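Local coordinates for protein diaminopimelate decarboxylase (Psychromonas ingrahamii, PDB 4XG1) that probably catalyses the pyridoxal phosphate-dependent decarboxylation of meso-diaminopimelate to L-lysine, the last step of lysine biosynthesis, as a homodimer, at residues Y33-I38 / L394-K399; T37-W42 / L69-R74. All coordinates share one frame; numbering follows the deposited sequence.

Contact 1 of 2, residues Y33-I38 / L394-K399. With TME (propane), chain S.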
loop_
_atom_site.group_PDB
_atom_site.type_symbol
_atom_site.label_atom_id
_atom_site.label_comp_id
_atom_site.label_asym_id
_atom_site.label_seq_id
_atom_site.Cartn_x
_atom_site.Cartn_y
_atom_site.Cartn_z
ATOM N N TYR B 33 3.747 -19.715 3.211
ATOM C CA TYR B 33 5.104 -19.767 2.668
ATOM C C TYR B 33 5.718 -21.158 2.823
ATOM O O TYR B 33 5.507 -21.827 3.842
ATOM C CB TYR B 33 5.999 -18.768 3.378
ATOM C CG TYR B 33 5.504 -17.326 3.359
ATOM C CD1 TYR B 33 5.254 -16.660 2.176
ATOM C CD2 TYR B 33 5.289 -16.626 4.554
ATOM C CE1 TYR B 33 4.799 -15.358 2.174
ATOM C CE2 TYR B 33 4.823 -15.335 4.562
ATOM C CZ TYR B 33 4.584 -14.699 3.368
ATOM O OH TYR B 33 4.137 -13.393 3.376
ATOM N N SER B 34 6.457 -21.583 1.791
ATOM C CA SER B 34 7.234 -22.828 1.794
ATOM C C SER B 34 8.637 -22.613 2.270
ATOM O O SER B 34 9.401 -21.947 1.625
ATOM C CB SER B 34 7.311 -23.423 0.389
ATOM O OG SER B 34 8.382 -24.364 0.295
ATOM N N ARG B 35 8.996 -23.199 3.396
ATOM C CA ARG B 35 10.395 -23.119 3.872
ATOM C C ARG B 35 11.388 -23.707 2.862
ATOM O O ARG B 35 12.428 -23.118 2.584
ATOM C CB ARG B 35 10.583 -23.900 5.151
ATOM C CG ARG B 35 12.054 -24.011 5.464
ATOM C CD ARG B 35 12.326 -24.745 6.749
ATOM N NE ARG B 35 13.722 -24.520 7.133
ATOM C CZ ARG B 35 14.292 -25.006 8.231
ATOM N NH1 ARG B 35 13.587 -25.761 9.081
ATOM N NH2 ARG B 35 15.567 -24.740 8.480
ATOM N N ALA B 36 11.034 -24.875 2.318
ATOM C CA ALA B 36 11.891 -25.570 1.384
ATOM C C ALA B 36 12.104 -24.725 0.127
ATOM O O ALA B 36 13.228 -24.602 -0.350
ATOM C CB ALA B 36 11.281 -26.914 1.005
ATOM N N THR B 37 11.041 -24.149 -0.409
ATOM C CA THR B 37 11.174 -23.324 -1.588
ATOM C C THR B 37 12.062 -22.127 -1.336
ATOM O O THR B 37 12.848 -21.763 -2.178
ATOM C CB THR B 37 9.833 -22.814 -2.049
ATOM O OG1 THR B 37 8.937 -23.924 -2.222
ATOM C CG2 THR B 37 9.970 -22.028 -3.367
ATOM N N ILE B 38 11.956 -21.513 -0.159
ATOM C CA ILE B 38 12.793 -20.349 0.152
ATOM C C ILE B 38 14.263 -20.746 0.161
ATOM O O ILE B 38 15.139 -20.064 -0.407
ATOM C CB ILE B 38 12.430 -19.737 1.527
ATOM C CG1 ILE B 38 11.040 -19.114 1.456
ATOM C CG2 ILE B 38 13.429 -18.689 1.944
ATOM C CD1 ILE B 38 10.417 -18.863 2.799
ATOM N N LEU B 394 4.208 -20.239 7.886
ATOM C CA LEU B 394 5.371 -20.876 7.295
ATOM C C LEU B 394 5.273 -22.382 7.470
ATOM O O LEU B 394 5.210 -22.870 8.606
ATOM C CB LEU B 394 6.650 -20.376 7.978
ATOM C CG LEU B 394 7.954 -20.840 7.319
ATOM C CD1 LEU B 394 7.997 -20.584 5.815
ATOM C CD2 LEU B 394 9.113 -20.131 7.961
ATOM N N VAL B 395 5.289 -23.093 6.353
ATOM C CA VAL B 395 5.220 -24.528 6.360
ATOM C C VAL B 395 6.591 -25.178 6.228
ATOM O O VAL B 395 7.410 -24.799 5.385
ATOM C CB VAL B 395 4.350 -25.062 5.249
ATOM C CG1 VAL B 395 4.393 -26.587 5.245
ATOM C CG2 VAL B 395 2.923 -24.601 5.452
ATOM N N ASP B 396 6.835 -26.148 7.115
ATOM C CA ASP B 396 8.065 -26.921 7.125
ATOM C C ASP B 396 7.720 -28.411 7.166
ATOM O O ASP B 396 7.263 -28.934 8.189
ATOM C CB ASP B 396 8.906 -26.552 8.331
ATOM C CG ASP B 396 10.252 -27.183 8.277
ATOM O OD1 ASP B 396 10.443 -28.023 7.341
ATOM O OD2 ASP B 396 11.127 -26.815 9.124
ATOM N N GLY B 397 7.914 -29.079 6.047
ATOM C CA GLY B 397 7.580 -30.480 5.944
ATOM C C GLY B 397 6.129 -30.735 6.244
ATOM O O GLY B 397 5.259 -30.475 5.424
ATOM N N GLU B 398 5.871 -31.218 7.451
ATOM C CA GLU B 398 4.506 -31.502 7.897
ATOM C C GLU B 398 4.071 -30.601 9.049
ATOM O O GLU B 398 3.017 -30.823 9.638
ATOM C CB GLU B 398 4.372 -32.982 8.282
ATOM C CG GLU B 398 3.437 -33.753 7.360
ATOM C CD GLU B 398 3.250 -35.217 7.735
ATOM O OE1 GLU B 398 4.283 -35.927 7.827
ATOM O OE2 GLU B 398 2.069 -35.650 7.889
ATOM N N LYS B 399 4.887 -29.602 9.356
ATOM C CA LYS B 399 4.599 -28.632 10.403
ATOM C C LYS B 399 4.357 -27.220 9.856
ATOM O O LYS B 399 5.097 -26.748 8.993
ATOM C CB LYS B 399 5.750 -28.594 11.374
ATOM C CG LYS B 399 5.767 -29.826 12.256
ATOM C CD LYS B 399 7.061 -29.956 13.027
ATOM C CE LYS B 399 8.228 -29.430 12.201
ATOM N NZ LYS B 399 9.551 -29.663 12.822
HETATM C C1 TME S . 15.049 -27.561 2.034
HETATM C C2 TME S . 15.392 -26.929 0.662
HETATM C C3 TME S . 14.680 -27.551 -0.549
#

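Contact 2 of 2, residues T37-W42 / L69-R74. With TME (propane), chain S.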
loop_
_atom_site.group_PDB
_atom_site.type_symbol
_atom_site.label_atom_id
_atom_site.label_comp_id
_atom_site.label_asym_id
_atom_site.label_seq_id
_atom_site.Cartn_x
_atom_site.Cartn_y
_atom_site.Cartn_z
ATOM N N THR B 37 11.041 -24.149 -0.409
ATOM C CA THR B 37 11.174 -23.324 -1.588
ATOM C C THR B 37 12.062 -22.127 -1.336
ATOM O O THR B 37 12.848 -21.763 -2.178
ATOM C CB THR B 37 9.833 -22.814 -2.049
ATOM O OG1 THR B 37 8.937 -23.924 -2.222
ATOM C CG2 THR B 37 9.970 -22.028 -3.367
ATOM N N ILE B 38 11.956 -21.513 -0.159
ATOM C CA ILE B 38 12.793 -20.349 0.152
ATOM C C ILE B 38 14.263 -20.746 0.161
ATOM O O ILE B 38 15.139 -20.064 -0.407
ATOM C CB ILE B 38 12.430 -19.737 1.527
ATOM C CG1 ILE B 38 11.040 -19.114 1.456
ATOM C CG2 ILE B 38 13.429 -18.689 1.944
ATOM C CD1 ILE B 38 10.417 -18.863 2.799
ATOM N N GLU B 39 14.534 -21.853 0.844
ATOM C CA GLU B 39 15.899 -22.347 1.002
ATOM C C GLU B 39 16.472 -22.776 -0.352
ATOM O O GLU B 39 17.548 -22.381 -0.726
ATOM C CB GLU B 39 15.900 -23.484 2.023
ATOM C CG GLU B 39 15.735 -22.924 3.433
ATOM C CD GLU B 39 15.718 -23.959 4.541
ATOM O OE1 GLU B 39 15.435 -25.156 4.268
ATOM O OE2 GLU B 39 15.952 -23.547 5.695
ATOM N N ARG B 40 15.712 -23.541 -1.092
ATOM C CA ARG B 40 16.157 -23.974 -2.394
ATOM C C ARG B 40 16.527 -22.776 -3.238
ATOM O O ARG B 40 17.588 -22.773 -3.875
ATOM C CB ARG B 40 15.088 -24.770 -3.082
ATOM C CG ARG B 40 15.568 -25.500 -4.297
ATOM C CD ARG B 40 14.419 -26.311 -4.850
ATOM N NE ARG B 40 13.553 -25.495 -5.688
ATOM C CZ ARG B 40 12.326 -25.836 -6.101
ATOM N NH1 ARG B 40 11.759 -26.987 -5.719
ATOM N NH2 ARG B 40 11.657 -25.005 -6.908
ATOM N N HIS B 41 15.671 -21.750 -3.232
ATOM C CA HIS B 41 15.885 -20.586 -4.098
ATOM C C HIS B 41 17.089 -19.763 -3.677
ATOM O O HIS B 41 17.805 -19.266 -4.525
ATOM C CB HIS B 41 14.636 -19.721 -4.201
ATOM C CG HIS B 41 13.594 -20.271 -5.126
ATOM N ND1 HIS B 41 12.324 -19.755 -5.187
ATOM C CD2 HIS B 41 13.620 -21.303 -6.007
ATOM C CE1 HIS B 41 11.617 -20.423 -6.087
ATOM N NE2 HIS B 41 12.376 -21.382 -6.589
ATOM N N TRP B 42 17.355 -19.667 -2.384
ATOM C CA TRP B 42 18.532 -18.938 -1.929
ATOM C C TRP B 42 19.788 -19.716 -2.309
ATOM O O TRP B 42 20.780 -19.144 -2.719
ATOM C CB TRP B 42 18.504 -18.729 -0.423
ATOM C CG TRP B 42 19.639 -17.884 0.072
ATOM C CD1 TRP B 42 19.641 -16.537 0.252
ATOM C CD2 TRP B 42 20.940 -18.337 0.464
ATOM N NE1 TRP B 42 20.862 -16.114 0.752
ATOM C CE2 TRP B 42 21.670 -17.212 0.879
ATOM C CE3 TRP B 42 21.556 -19.600 0.503
ATOM C CZ2 TRP B 42 22.960 -17.308 1.324
ATOM C CZ3 TRP B 42 22.839 -19.692 0.946
ATOM C CH2 TRP B 42 23.525 -18.567 1.365
ATOM N N LEU B 69 13.447 -14.010 7.399
ATOM C CA LEU B 69 14.767 -13.447 7.460
ATOM C C LEU B 69 15.650 -14.442 8.167
ATOM O O LEU B 69 16.823 -14.588 7.846
ATOM C CB LEU B 69 14.764 -12.126 8.231
ATOM C CG LEU B 69 14.080 -10.993 7.482
ATOM C CD1 LEU B 69 14.243 -9.669 8.222
ATOM C CD2 LEU B 69 14.587 -10.877 6.040
ATOM N N ASN B 70 15.079 -15.077 9.174
ATOM C CA ASN B 70 15.823 -15.982 10.008
ATOM C C ASN B 70 16.276 -17.176 9.220
ATOM O O ASN B 70 17.391 -17.623 9.381
ATOM C CB ASN B 70 14.969 -16.424 11.190
ATOM C CG ASN B 70 15.696 -17.422 12.079
ATOM O OD1 ASN B 70 15.405 -18.598 12.022
ATOM N ND2 ASN B 70 16.667 -16.943 12.868
ATOM N N LEU B 71 15.435 -17.670 8.330
ATOM C CA LEU B 71 15.862 -18.745 7.457
ATOM C C LEU B 71 17.126 -18.355 6.700
ATOM O O LEU B 71 18.068 -19.143 6.627
ATOM C CB LEU B 71 14.790 -19.107 6.455
ATOM C CG LEU B 71 13.534 -19.757 7.007
ATOM C CD1 LEU B 71 12.627 -20.150 5.839
ATOM C CD2 LEU B 71 13.867 -20.975 7.853
ATOM N N MET B 72 17.150 -17.153 6.142
ATOM C CA MET B 72 18.321 -16.719 5.437
ATOM C C MET B 72 19.508 -16.649 6.400
ATOM O O MET B 72 20.625 -17.039 6.037
ATOM C CB MET B 72 18.165 -15.320 4.840
ATOM C CG MET B 72 16.963 -15.076 3.983
ATOM S SD MET B 72 16.769 -16.132 2.560
ATOM C CE MET B 72 15.116 -15.606 2.191
ATOM N N ALA B 73 19.290 -16.060 7.570
ATOM C CA ALA B 73 20.362 -15.823 8.528
ATOM C C ALA B 73 21.059 -17.151 8.930
ATOM O O ALA B 73 22.277 -17.205 9.060
ATOM C CB ALA B 73 19.843 -15.117 9.745
ATOM N N ARG B 74 20.280 -18.216 9.046
ATOM C CA ARG B 74 20.801 -19.534 9.361
ATOM C C ARG B 74 21.686 -20.086 8.262
ATOM O O ARG B 74 22.691 -20.760 8.553
ATOM C CB ARG B 74 19.673 -20.530 9.628
ATOM C CG ARG B 74 19.039 -20.318 10.980
ATOM C CD ARG B 74 17.810 -21.157 11.192
ATOM N NE ARG B 74 18.132 -22.558 11.019
ATOM C CZ ARG B 74 18.736 -23.293 11.955
ATOM N NH1 ARG B 74 19.092 -22.770 13.153
ATOM N NH2 ARG B 74 18.968 -24.569 11.691
HETATM C C1 TME S . 15.049 -27.561 2.034
HETATM C C2 TME S . 15.392 -26.929 0.662
HETATM C C3 TME S . 14.680 -27.551 -0.549
#

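Contact 1 of 2, residues Y33-I38 / L394-K399
A parallel strand pair, Tyr33 beside Leu394 and Ser34 beside Val395, joins parts of the chain more than 350 residues apart: strand 30-34 leads into the helix 35-49 of the barrel domain, while strand 391-396 comes from the C-terminal part of the chain. Two backbone bonds define the pairing, Val395 N to Tyr33 O at 2.8 Å and almost straight, and Arg35 N to Val395 O at 3.0 Å. The second uses the N-H of Arg35, the first residue of the helix, so the last bond of the strand pair is made by the helix start. Class-II decarboxylases of this family combine a TIM barrel with a C-terminal beta domain, and here the strand becomes the helix at Ser34, the N-cap, whose OG accepts from Thr37 N at 2.8 Å. On the face carrying Tyr33, Leu394 CD1 lies 3.6 Å from Tyr33 CB and also reaches Ile38 CD1. The phenol points elsewhere, its OH bonded to Glu392. Beyond the strand pair, Arg35 and Asp396 run side by side in the same direction. The arginine extends with CG opposite the backbone N (chi1 169°), which carries NH1 to within 2.7 Å of Asp396 OD2 in a salt bridge. The carboxylate oxygen lies in the guanidinium plane; NH1 approaches OD2 on the syn side but 34° out of the carboxylate plane, the two planes being 78° apart. Because Arg35 NE also pairs with Glu39, a leucine in its place would probably leave both carboxylates without this shared cation. Leu419 of the second subunit packs against Leu394 and Asp396.

Contact 2 of 2, residues T37-W42 / L69-R74
Apolar contacts carry most of the meeting between Ile38 and the pair Leu71 and Met72, where the segments 37-42 and 69-74 of two barrel-domain helices run at 45°, their axes 10.4 Å apart at closest approach. The two branches of Ile38 divide the work: CD1 meets Leu71 CD1 at 4.0 Å, whereas CG2 touches Met72 CE at 3.5 Å. In each case the side chains cross at about a right angle. Met72 bends at its second torsion (chi2 -58°), and the bend lets one flexible chain serve two neighbours, its methyl lying on Ile38 and its sulfur beside Trp42.

The sulfur makes a Met-aromatic contact. Met72 SD is 3.7 Å from Trp42 CD1 and 4.5 Å from the centroid of the five-membered ring, approaching obliquely, 47° off the ring normal. The two side chains pass alongside one another, running in opposite senses.

Polar groups play a smaller part. No hydrogen bond links the two segments; Glu39 sends an extended chain across Leu71, and its OE2 rests 4.0 Å from Leu71 CD2 while the carboxylate finds its salt-bridge partner in Arg35. Its other oxygen, OE1, lies 3.3 Å from C1 of a bound propane, which also touches Arg40 CB.

Around this interface, Ile56 and Tyr58 of strand 54-59 and Phe79 of strand 78-81 back Trp42 and Met72 (Ile56 on Trp42, the other two on Met72), while Ile279 of the neighbouring helix 277-280 touches both.

How the contacts relate
Contacts 1 and 2 illustrate how one helix can serve two interfaces: helix 35-49 begins in contact 1 and packs on helix 66-74 in contact 2, the centres about 10 Å apart. Of the shared residues Thr37 and Ile38, it is Ile38 that packs in each contact, on Leu394 and on Leu71 and Met72. They also meet directly, since Leu71 CD2 lies 3.6 Å from Arg35 NE and Leu71 CD1 lies 4.1 Å from Leu394 CD2. Arg35 NH2 and Arg74 NE are 4.2 Å apart, like charges with the Glu39 carboxylate nearby. Neither contact forms the cofactor site; the side chains of Met72 and Tyr33 are about 11 and 13 Å from a bound pyridoxal phosphate–lysine adduct. Both contacts touch the same propane and the second subunit.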